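Local coordinates for protein DyP-type peroxidase (Pleurotus ostreatus PC15, PDB 6FSK) that binds heme b and acts as a dye-decolorizing peroxidase, probably using hydrogen peroxide to oxidise dyes and, it appears, Mn(II), at residues Y23-V28 and T170-D175; A73-S78 and G134-A139; S238-R243 and E468-P473. The protein carries 1 engineered substitution. All coordinates share one frame; numbering follows the deposited sequence.

Interaction 1 of 3, residues Y23-V28 and T170-D175; sequences YFFFDV and THVRGD
Y23 and F25 meet V172 and T170 on the inner face of an antiparallel strand pair at the border of the ferredoxin-like DyP sheet, where strand 166-175 is outermost and 20-28 is its neighbour. Such a pair shows how an edge strand can pack one face on the core and still expose residues, here H171 and R173, on the other. On the packed face V172 wedges one methyl between two aromatic residues. Its CG2 lies 3.8 Å from Y23 CB and reaches the rim of the F25 ring, near its plane, 3.9 Å from F25 CE2. T170 runs alongside F25 and brings T170 CG2 to 3.9 Å from F25 CD2. L381 of strand 379-386 packs on both Y23 and V172, and the F242 ring meets that of F25.

The other face is looser. F24 stays buried there, but its CD1 comes no nearer than 4.3 Å to H171 CB. H171, an exposed residue, has CG between its backbone N and carbonyl carbon (chi1 68°), and its ring leads away from F24, with ND1 bonded to E168 OE2. R173 forms a side-on salt bridge with D175 of its own strand, OD2 receiving NE on its syn lone pair and NH2 from above the carboxylate plane. Three backbone bonds join residues 23-28 to 170-175; Y23 O, besides accepting from V172 N, lies 3.1 Å from H171 CA in a CA-H...O contact.

Interaction 2 of 3, residues A73-S78 and G134-A139; sequences AAVNVS and GVIFVA
The ring of F137 reaches across to the neighbouring strand and lies with one face against N76. N76 CB stands 3.8 Å from the F137 ring centroid and 27° off the normal, a CH-pi contact displaced toward the rim, with F137 CZ the nearest ring atom at 3.4 Å. The reach depends on chi1 of 56°, with F137 CG between its backbone N and carbonyl carbon. The F137 ring also meets that of Y23, planes at about 25°. The N76 amide is held: ND2 donates to V75 O at 2.8 Å, approaching from above that carbonyl plane, and also to K46 O, while OD1 accepts from D11 N.

Strands 74-80 and 134-140 are adjacent antiparallel members of the ferredoxin-like N-terminal half of the DyP fold, and six backbone hydrogen bonds tie 74-78 to 134-139. With a leucine in place of F137, the CB of N76 would probably lose the flat surface it rests on, and the Y23 ring its aromatic neighbour.

The opposite face is aliphatic. V75 and I136 lie side by side, CG2 to CG2 at 3.8 Å, whereas V77 crosses I136 obliquely, its CG2 3.9 Å from I136 CG1. V75 CG2 also touches V138 CG2, and V138 CG1 sits 3.6 Å from A73 CB. F41 of helix 31-41 packs on V75, V77 and I136; V146 and I153 of helix 144-156 cover V138 and I136, respectively.

Interaction 3 of 3, residues S238-R243 and E468-P473; sequences SFLTFR and EYFFSP
Midway across the antiparallel DyP sheet, near the heme, strands 238-247 and 462-472 run side by side, and F239 meets F471 in a T-shaped (edge-to-face) pair. The edge of F471 points at the face of F239, centroids 4.9 Å apart and planes at 62°; F471 CD1 stands above the middle of the F239 ring. F471 can present this edge because its CG lies anti to the backbone N (chi1 -175°), whereas that of F239 lies beside its own.

Farther along the same face T241 and Y469 lie alongside each other. T241 CG2 meets the tyrosine ring at its edge, in plane, 3.7 Å from Y469 CE1, and T241 OG1 approaches Y469 CD1 obliquely at 3.5 Å. The phenol OH is bonded to D105, and the T241 side chain comes within about 7 Å of the heme.

On the other face L240 and F470 pack CB to CB at 4.1 Å, and the rim of the F470 ring faces F242 CB. L240 and F470 exchange backbone bonds of 2.8 Å, L240 N to F470 O and F470 N to L240 O, while that from E468 N to F242 O is weak. E468 folds back so that OE2 uses its anti lone pair for Y469 N, and the same oxygen accepts from Q102 N. Two N-H donors gathered on one buried carboxylate oxygen would probably favour its ionised form.

All three contacts belong to one eight-stranded antiparallel sheet. Interaction 1 lies at its border, and strand 20-28 of that contact is hydrogen-bonded in turn to strand 134-140 of interaction 2; their centres are 9 Å apart. Strand 74-80 then adjoins strand 462-472, joining interaction 2 to interaction 3, 12 Å away centre to centre, where S78 OG and S472 OG share a hydrogen bond. Interactions 1 and 3, 13 Å apart between centres, meet through F25, F242 and F470. In sequence, interaction 2 is nested within the loop closed by interaction 1, and interaction 3 follows, bringing the last strand of the chain between the N-terminal strands and those near the heme.

Interaction 1 of 3, residues Y23-V28 and T170-D175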
loop_
_atom_site.group_PDB
_atom_site.type_symbol
_atom_site.label_atom_id
_atom_site.label_comp_id
_atom_site.label_asym_id
_atom_site.label_seq_id
_atom_site.Cartn_x
_atom_site.Cartn_y
_atom_site.Cartn_z
ATOM N N TYR A 23 -5.456 3.627 -13.705
ATOM C CA TYR A 23 -4.243 4.397 -13.568
ATOM C C TYR A 23 -3.634 4.597 -14.964
ATOM O O TYR A 23 -3.263 3.596 -15.613
ATOM C CB TYR A 23 -3.237 3.801 -12.614
ATOM C CG TYR A 23 -3.653 3.726 -11.182
ATOM C CD1 TYR A 23 -4.389 2.666 -10.707
ATOM C CD2 TYR A 23 -3.256 4.753 -10.281
ATOM C CE1 TYR A 23 -4.773 2.581 -9.363
ATOM C CE2 TYR A 23 -3.652 4.717 -8.960
ATOM C CZ TYR A 23 -4.395 3.624 -8.498
ATOM O OH TYR A 23 -4.742 3.621 -7.120
ATOM N N PHE A 24 -3.608 5.850 -15.413
ATOM C CA PHE A 24 -3.114 6.220 -16.722
ATOM C C PHE A 24 -1.723 6.873 -16.576
ATOM O O PHE A 24 -1.558 8.018 -16.077
ATOM C CB PHE A 24 -4.106 7.162 -17.396
ATOM C CG PHE A 24 -3.711 7.661 -18.748
ATOM C CD1 PHE A 24 -4.003 6.831 -19.850
ATOM C CD2 PHE A 24 -3.034 8.883 -18.933
ATOM C CE1 PHE A 24 -3.656 7.276 -21.152
ATOM C CE2 PHE A 24 -2.672 9.322 -20.252
ATOM C CZ PHE A 24 -2.986 8.504 -21.308
ATOM N N PHE A 25 -0.686 6.146 -16.993
ATOM C CA PHE A 25 0.701 6.580 -16.846
ATOM C C PHE A 25 1.183 7.269 -18.132
ATOM O O PHE A 25 0.983 6.745 -19.218
ATOM C CB PHE A 25 1.614 5.406 -16.516
ATOM C CG PHE A 25 1.226 4.683 -15.258
ATOM C CD1 PHE A 25 1.665 5.175 -14.057
ATOM C CD2 PHE A 25 0.484 3.531 -15.258
ATOM C CE1 PHE A 25 1.346 4.515 -12.846
ATOM C CE2 PHE A 25 0.136 2.897 -14.048
ATOM C CZ PHE A 25 0.550 3.410 -12.865
ATOM N N PHE A 26 1.734 8.472 -17.993
ATOM C CA PHE A 26 2.018 9.304 -19.148
ATOM C C PHE A 26 3.390 9.895 -19.095
ATOM O O PHE A 26 4.088 9.997 -18.026
ATOM C CB PHE A 26 0.948 10.386 -19.277
ATOM C CG PHE A 26 0.989 11.424 -18.173
ATOM C CD1 PHE A 26 1.743 12.556 -18.277
ATOM C CD2 PHE A 26 0.194 11.290 -17.069
ATOM C CE1 PHE A 26 1.734 13.495 -17.274
ATOM C CE2 PHE A 26 0.188 12.195 -16.063
ATOM C CZ PHE A 26 0.958 13.308 -16.161
ATOM N N ASP A 27 3.837 10.341 -20.287
ATOM C CA ASP A 27 5.004 11.203 -20.466
ATOM C C ASP A 27 4.486 12.531 -21.036
ATOM O O ASP A 27 3.460 12.596 -21.701
ATOM C CB ASP A 27 6.008 10.681 -21.417
ATOM C CG ASP A 27 6.721 9.510 -20.938
ATOM O OD1 ASP A 27 6.996 9.373 -19.693
ATOM O OD2 ASP A 27 7.050 8.632 -21.821
ATOM N N VAL A 28 5.143 13.611 -20.591
ATOM C CA VAL A 28 4.922 14.976 -21.095
ATOM C C VAL A 28 5.731 15.114 -22.349
ATOM O O VAL A 28 6.943 14.946 -22.308
ATOM C CB VAL A 28 5.372 16.043 -20.065
ATOM C CG1 VAL A 28 5.122 17.447 -20.672
ATOM C CG2 VAL A 28 4.524 15.917 -18.791
ATOM N N THR A 170 1.394 3.475 -20.446
ATOM C CA THR A 170 0.545 2.346 -20.281
ATOM C C THR A 170 -0.580 2.704 -19.361
ATOM O O THR A 170 -0.646 3.881 -18.804
ATOM C CB THR A 170 1.265 1.074 -19.741
ATOM O OG1 THR A 170 0.397 -0.060 -19.941
ATOM C CG2 THR A 170 1.589 1.260 -18.239
ATOM N N HIS A 171 -1.556 1.813 -19.200
ATOM C CA HIS A 171 -2.587 2.045 -18.168
ATOM C C HIS A 171 -2.871 0.691 -17.516
ATOM O O HIS A 171 -2.684 -0.372 -18.142
ATOM C CB HIS A 171 -3.883 2.737 -18.663
ATOM C CG HIS A 171 -4.732 1.923 -19.581
ATOM N ND1 HIS A 171 -4.577 1.912 -20.952
ATOM C CD2 HIS A 171 -5.812 1.176 -19.324
ATOM C CE1 HIS A 171 -5.501 1.132 -21.481
ATOM N NE2 HIS A 171 -6.303 0.740 -20.526
ATOM N N VAL A 172 -3.273 0.722 -16.262
ATOM C CA VAL A 172 -3.714 -0.455 -15.545
ATOM C C VAL A 172 -5.090 -0.249 -14.924
ATOM O O VAL A 172 -5.466 0.883 -14.606
ATOM C CB VAL A 172 -2.688 -0.888 -14.477
ATOM C CG1 VAL A 172 -1.323 -1.183 -15.032
ATOM C CG2 VAL A 172 -2.590 0.139 -13.386
ATOM N N ARG A 173 -5.849 -1.319 -14.780
ATOM C CA ARG A 173 -7.174 -1.231 -14.212
ATOM C C ARG A 173 -7.284 -2.132 -12.994
ATOM O O ARG A 173 -6.873 -3.299 -13.043
ATOM C CB ARG A 173 -8.258 -1.572 -15.207
ATOM C CG ARG A 173 -9.667 -1.163 -14.746
ATOM C CD ARG A 173 -10.697 -1.636 -15.773
ATOM N NE ARG A 173 -10.916 -3.055 -15.631
ATOM C CZ ARG A 173 -11.495 -3.857 -16.526
ATOM N NH1 ARG A 173 -12.021 -3.373 -17.689
ATOM N NH2 ARG A 173 -11.688 -5.102 -16.223
ATOM N N GLY A 174 -7.920 -1.643 -11.976
ATOM C CA GLY A 174 -8.277 -2.420 -10.793
ATOM C C GLY A 174 -9.805 -2.578 -10.745
ATOM O O GLY A 174 -10.593 -1.695 -11.191
ATOM N N ASP A 175 -10.234 -3.666 -10.140
ATOM C CA ASP A 175 -11.607 -3.982 -9.936
ATOM C C ASP A 175 -11.773 -4.715 -8.625
ATOM O O ASP A 175 -11.027 -5.687 -8.370
ATOM C CB ASP A 175 -12.053 -4.919 -11.039
ATOM C CG ASP A 175 -12.001 -4.243 -12.398
ATOM O OD1 ASP A 175 -12.962 -3.432 -12.670
ATOM O OD2 ASP A 175 -11.068 -4.528 -13.171
#

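Interaction 2 of 3, residues A73-S78 and G134-A139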
loop_
_atom_site.group_PDB
_atom_site.type_symbol
_atom_site.label_atom_id
_atom_site.label_comp_id
_atom_site.label_asym_id
_atom_site.label_seq_id
_atom_site.Cartn_x
_atom_site.Cartn_y
_atom_site.Cartn_z
ATOM N N ALA A 73 -17.150 9.855 -11.930
ATOM C CA ALA A 73 -15.909 9.290 -11.427
ATOM C C ALA A 73 -15.020 10.443 -10.978
ATOM O O ALA A 73 -15.096 11.571 -11.496
ATOM C CB ALA A 73 -15.232 8.510 -12.518
ATOM N N ALA A 74 -14.108 10.134 -10.061
ATOM C CA ALA A 74 -13.235 11.110 -9.452
ATOM C C ALA A 74 -11.825 10.947 -9.944
ATOM O O ALA A 74 -11.390 9.816 -10.228
ATOM C CB ALA A 74 -13.241 10.951 -7.970
ATOM N N VAL A 75 -11.097 12.057 -9.982
ATOM C CA VAL A 75 -9.770 12.027 -10.603
ATOM C C VAL A 75 -8.744 12.696 -9.738
ATOM O O VAL A 75 -9.019 13.753 -9.088
ATOM C CB VAL A 75 -9.790 12.722 -11.993
ATOM C CG1 VAL A 75 -10.168 14.149 -11.883
ATOM C CG2 VAL A 75 -8.455 12.637 -12.703
ATOM N N ASN A 76 -7.557 12.123 -9.688
ATOM C CA ASN A 76 -6.394 12.717 -9.006
ATOM C C ASN A 76 -5.194 12.601 -9.972
ATOM O O ASN A 76 -5.248 11.933 -11.045
ATOM C CB ASN A 76 -6.022 11.988 -7.689
ATOM C CG ASN A 76 -6.700 12.550 -6.433
ATOM O OD1 ASN A 76 -6.222 12.255 -5.333
ATOM N ND2 ASN A 76 -7.777 13.349 -6.571
ATOM N N VAL A 77 -4.083 13.256 -9.639
ATOM C CA VAL A 77 -2.914 13.350 -10.491
ATOM C C VAL A 77 -1.636 13.348 -9.664
ATOM O O VAL A 77 -1.624 13.956 -8.564
ATOM C CB VAL A 77 -2.916 14.592 -11.451
ATOM C CG1 VAL A 77 -2.746 15.907 -10.642
ATOM C CG2 VAL A 77 -1.803 14.476 -12.492
ATOM N N SER A 78 -0.539 12.729 -10.122
ATOM C CA SER A 78 0.667 12.657 -9.343
ATOM C C SER A 78 1.852 12.622 -10.292
ATOM O O SER A 78 1.694 12.146 -11.420
ATOM C CB SER A 78 0.569 11.448 -8.402
ATOM O OG SER A 78 1.413 11.496 -7.275
ATOM N N GLY A 134 4.191 11.006 -14.946
ATOM C CA GLY A 134 3.073 11.154 -14.064
ATOM C C GLY A 134 2.045 10.098 -14.247
ATOM O O GLY A 134 2.154 9.256 -15.158
ATOM N N VAL A 135 1.042 10.141 -13.398
ATOM C CA VAL A 135 -0.130 9.316 -13.467
ATOM C C VAL A 135 -1.371 10.149 -13.252
ATOM O O VAL A 135 -1.393 10.965 -12.331
ATOM C CB VAL A 135 -0.033 8.112 -12.480
ATOM C CG1 VAL A 135 0.110 8.495 -10.993
ATOM C CG2 VAL A 135 -1.175 7.127 -12.636
ATOM N N ILE A 136 -2.343 9.957 -14.073
ATOM C CA ILE A 136 -3.696 10.443 -13.909
ATOM C C ILE A 136 -4.517 9.206 -13.527
ATOM O O ILE A 136 -4.450 8.206 -14.238
ATOM C CB ILE A 136 -4.268 11.123 -15.179
ATOM C CG1 ILE A 136 -3.553 12.448 -15.385
ATOM C CG2 ILE A 136 -5.767 11.321 -15.050
ATOM C CD1 ILE A 136 -3.629 12.885 -16.811
ATOM N N PHE A 137 -5.266 9.264 -12.429
ATOM C CA PHE A 137 -6.065 8.131 -12.052
ATOM C C PHE A 137 -7.506 8.480 -11.742
ATOM O O PHE A 137 -7.778 9.569 -11.253
ATOM C CB PHE A 137 -5.444 7.257 -10.999
ATOM C CG PHE A 137 -5.075 7.998 -9.731
ATOM C CD1 PHE A 137 -3.887 8.714 -9.709
ATOM C CD2 PHE A 137 -5.820 7.807 -8.525
ATOM C CE1 PHE A 137 -3.460 9.329 -8.504
ATOM C CE2 PHE A 137 -5.376 8.416 -7.343
ATOM C CZ PHE A 137 -4.228 9.142 -7.347
ATOM N N VAL A 138 -8.375 7.585 -12.150
ATOM C CA VAL A 138 -9.814 7.839 -12.170
ATOM C C VAL A 138 -10.492 6.637 -11.504
ATOM O O VAL A 138 -10.318 5.505 -11.882
ATOM C CB VAL A 138 -10.303 8.061 -13.623
ATOM C CG1 VAL A 138 -11.774 8.318 -13.618
ATOM C CG2 VAL A 138 -9.602 9.217 -14.279
ATOM N N ALA A 139 -11.280 6.924 -10.484
ATOM C CA ALA A 139 -11.980 5.917 -9.679
ATOM C C ALA A 139 -13.468 6.107 -9.739
ATOM O O ALA A 139 -13.989 7.216 -9.587
ATOM C CB ALA A 139 -11.523 6.102 -8.229
#

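Interaction 3 of 3, residues S238-R243 and E468-P473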
loop_
_atom_site.group_PDB
_atom_site.type_symbol
_atom_site.label_atom_id
_atom_site.label_comp_id
_atom_site.label_asym_id
_atom_site.label_seq_id
_atom_site.Cartn_x
_atom_site.Cartn_y
_atom_site.Cartn_z
ATOM N N SER A 238 1.570 14.878 -1.078
ATOM C CA SER A 238 1.969 13.631 -0.403
ATOM C C SER A 238 2.656 12.742 -1.463
ATOM O O SER A 238 2.354 12.849 -2.638
ATOM C CB SER A 238 0.740 12.969 0.155
ATOM O OG SER A 238 1.088 11.802 0.943
ATOM N N PHE A 239 3.508 11.855 -1.020
ATOM C CA PHE A 239 4.205 10.883 -1.869
ATOM C C PHE A 239 3.331 9.665 -2.033
ATOM O O PHE A 239 2.901 9.025 -1.069
ATOM C CB PHE A 239 5.555 10.479 -1.328
ATOM C CG PHE A 239 6.584 11.575 -1.298
ATOM C CD1 PHE A 239 7.336 11.826 -2.402
ATOM C CD2 PHE A 239 6.774 12.392 -0.190
ATOM C CE1 PHE A 239 8.253 12.817 -2.442
ATOM C CE2 PHE A 239 7.668 13.438 -0.238
ATOM C CZ PHE A 239 8.463 13.603 -1.352
ATOM N N LEU A 240 3.053 9.370 -3.303
ATOM C CA LEU A 240 2.262 8.230 -3.759
ATOM C C LEU A 240 3.253 7.162 -4.223
ATOM O O LEU A 240 3.919 7.341 -5.278
ATOM C CB LEU A 240 1.392 8.656 -4.934
ATOM C CG LEU A 240 0.300 7.728 -5.394
ATOM C CD1 LEU A 240 -0.657 8.394 -6.365
ATOM C CD2 LEU A 240 0.831 6.440 -6.009
ATOM N N THR A 241 3.317 6.042 -3.529
ATOM C CA THR A 241 4.044 4.836 -4.013
ATOM C C THR A 241 3.073 3.930 -4.716
ATOM O O THR A 241 2.068 3.532 -4.143
ATOM C CB THR A 241 4.715 4.118 -2.830
ATOM O OG1 THR A 241 5.753 4.935 -2.291
ATOM C CG2 THR A 241 5.324 2.790 -3.347
ATOM N N PHE A 242 3.401 3.568 -5.986
ATOM C CA PHE A 242 2.643 2.568 -6.760
ATOM C C PHE A 242 3.459 1.319 -6.951
ATOM O O PHE A 242 4.624 1.433 -7.336
ATOM C CB PHE A 242 2.245 3.107 -8.121
ATOM C CG PHE A 242 1.623 2.074 -9.004
ATOM C CD1 PHE A 242 0.372 1.550 -8.747
ATOM C CD2 PHE A 242 2.303 1.623 -10.115
ATOM C CE1 PHE A 242 -0.197 0.610 -9.636
ATOM C CE2 PHE A 242 1.738 0.657 -10.939
ATOM C CZ PHE A 242 0.558 0.130 -10.640
ATOM N N ARG A 243 2.867 0.154 -6.660
ATOM C CA ARG A 243 3.497 -1.169 -6.891
ATOM C C ARG A 243 2.514 -2.064 -7.570
ATOM O O ARG A 243 1.397 -2.264 -7.102
ATOM C CB ARG A 243 3.980 -1.818 -5.589
ATOM C CG ARG A 243 5.004 -0.953 -4.843
ATOM C CD ARG A 243 6.424 -1.240 -5.290
ATOM N NE ARG A 243 6.996 -2.521 -4.898
ATOM C CZ ARG A 243 8.014 -3.127 -5.488
ATOM N NH1 ARG A 243 8.532 -2.667 -6.610
ATOM N NH2 ARG A 243 8.428 -4.268 -4.970
ATOM N N GLU A 468 6.255 2.996 -9.648
ATOM C CA GLU A 468 6.987 4.270 -9.621
ATOM C C GLU A 468 6.543 5.057 -8.381
ATOM O O GLU A 468 5.532 4.718 -7.730
ATOM C CB GLU A 468 6.799 5.038 -10.924
ATOM C CG GLU A 468 7.559 6.358 -11.120
ATOM C CD GLU A 468 9.075 6.276 -10.881
ATOM O OE1 GLU A 468 9.835 6.490 -11.873
ATOM O OE2 GLU A 468 9.601 6.067 -9.749
ATOM N N TYR A 469 7.392 6.003 -7.993
ATOM C CA TYR A 469 7.170 6.942 -6.867
ATOM C C TYR A 469 6.743 8.266 -7.461
ATOM O O TYR A 469 7.398 8.809 -8.356
ATOM C CB TYR A 469 8.451 7.151 -6.120
ATOM C CG TYR A 469 9.087 5.910 -5.521
ATOM C CD1 TYR A 469 8.281 5.034 -4.772
ATOM C CD2 TYR A 469 10.469 5.651 -5.587
ATOM C CE1 TYR A 469 8.807 3.922 -4.136
ATOM C CE2 TYR A 469 11.020 4.529 -4.930
ATOM C CZ TYR A 469 10.197 3.678 -4.197
ATOM O OH TYR A 469 10.743 2.636 -3.565
ATOM N N PHE A 470 5.662 8.797 -6.952
ATOM C CA PHE A 470 5.092 10.028 -7.423
ATOM C C PHE A 470 4.819 10.979 -6.239
ATOM O O PHE A 470 4.854 10.558 -5.087
ATOM C CB PHE A 470 3.748 9.811 -8.132
ATOM C CG PHE A 470 3.778 8.852 -9.315
ATOM C CD1 PHE A 470 4.029 9.255 -10.583
ATOM C CD2 PHE A 470 3.609 7.544 -9.102
ATOM C CE1 PHE A 470 4.024 8.358 -11.630
ATOM C CE2 PHE A 470 3.564 6.635 -10.149
ATOM C CZ PHE A 470 3.788 7.044 -11.391
ATOM N N PHE A 471 4.629 12.246 -6.567
ATOM C CA PHE A 471 4.208 13.280 -5.614
ATOM C C PHE A 471 2.915 13.888 -6.084
ATOM O O PHE A 471 2.858 14.367 -7.234
ATOM C CB PHE A 471 5.342 14.296 -5.417
ATOM C CG PHE A 471 5.039 15.316 -4.357
ATOM C CD1 PHE A 471 5.236 14.949 -3.024
ATOM C CD2 PHE A 471 4.623 16.580 -4.650
ATOM C CE1 PHE A 471 4.959 15.851 -1.972
ATOM C CE2 PHE A 471 4.412 17.500 -3.586
ATOM C CZ PHE A 471 4.580 17.139 -2.295
ATOM N N SER A 472 1.891 13.839 -5.237
ATOM C CA SER A 472 0.582 14.376 -5.505
ATOM C C SER A 472 0.482 15.826 -4.970
ATOM O O SER A 472 0.405 15.971 -3.763
ATOM C CB SER A 472 -0.442 13.529 -4.781
ATOM O OG SER A 472 -0.575 12.231 -5.429
ATOM N N PRO A 473 0.572 16.822 -5.854
ATOM C CA PRO A 473 0.682 18.146 -5.308
ATOM C C PRO A 473 -0.672 18.646 -4.851
ATOM O O PRO A 473 -1.758 18.149 -5.196
ATOM C CB PRO A 473 1.240 18.985 -6.513
ATOM C CG PRO A 473 1.719 17.934 -7.513
ATOM C CD PRO A 473 0.770 16.808 -7.321
#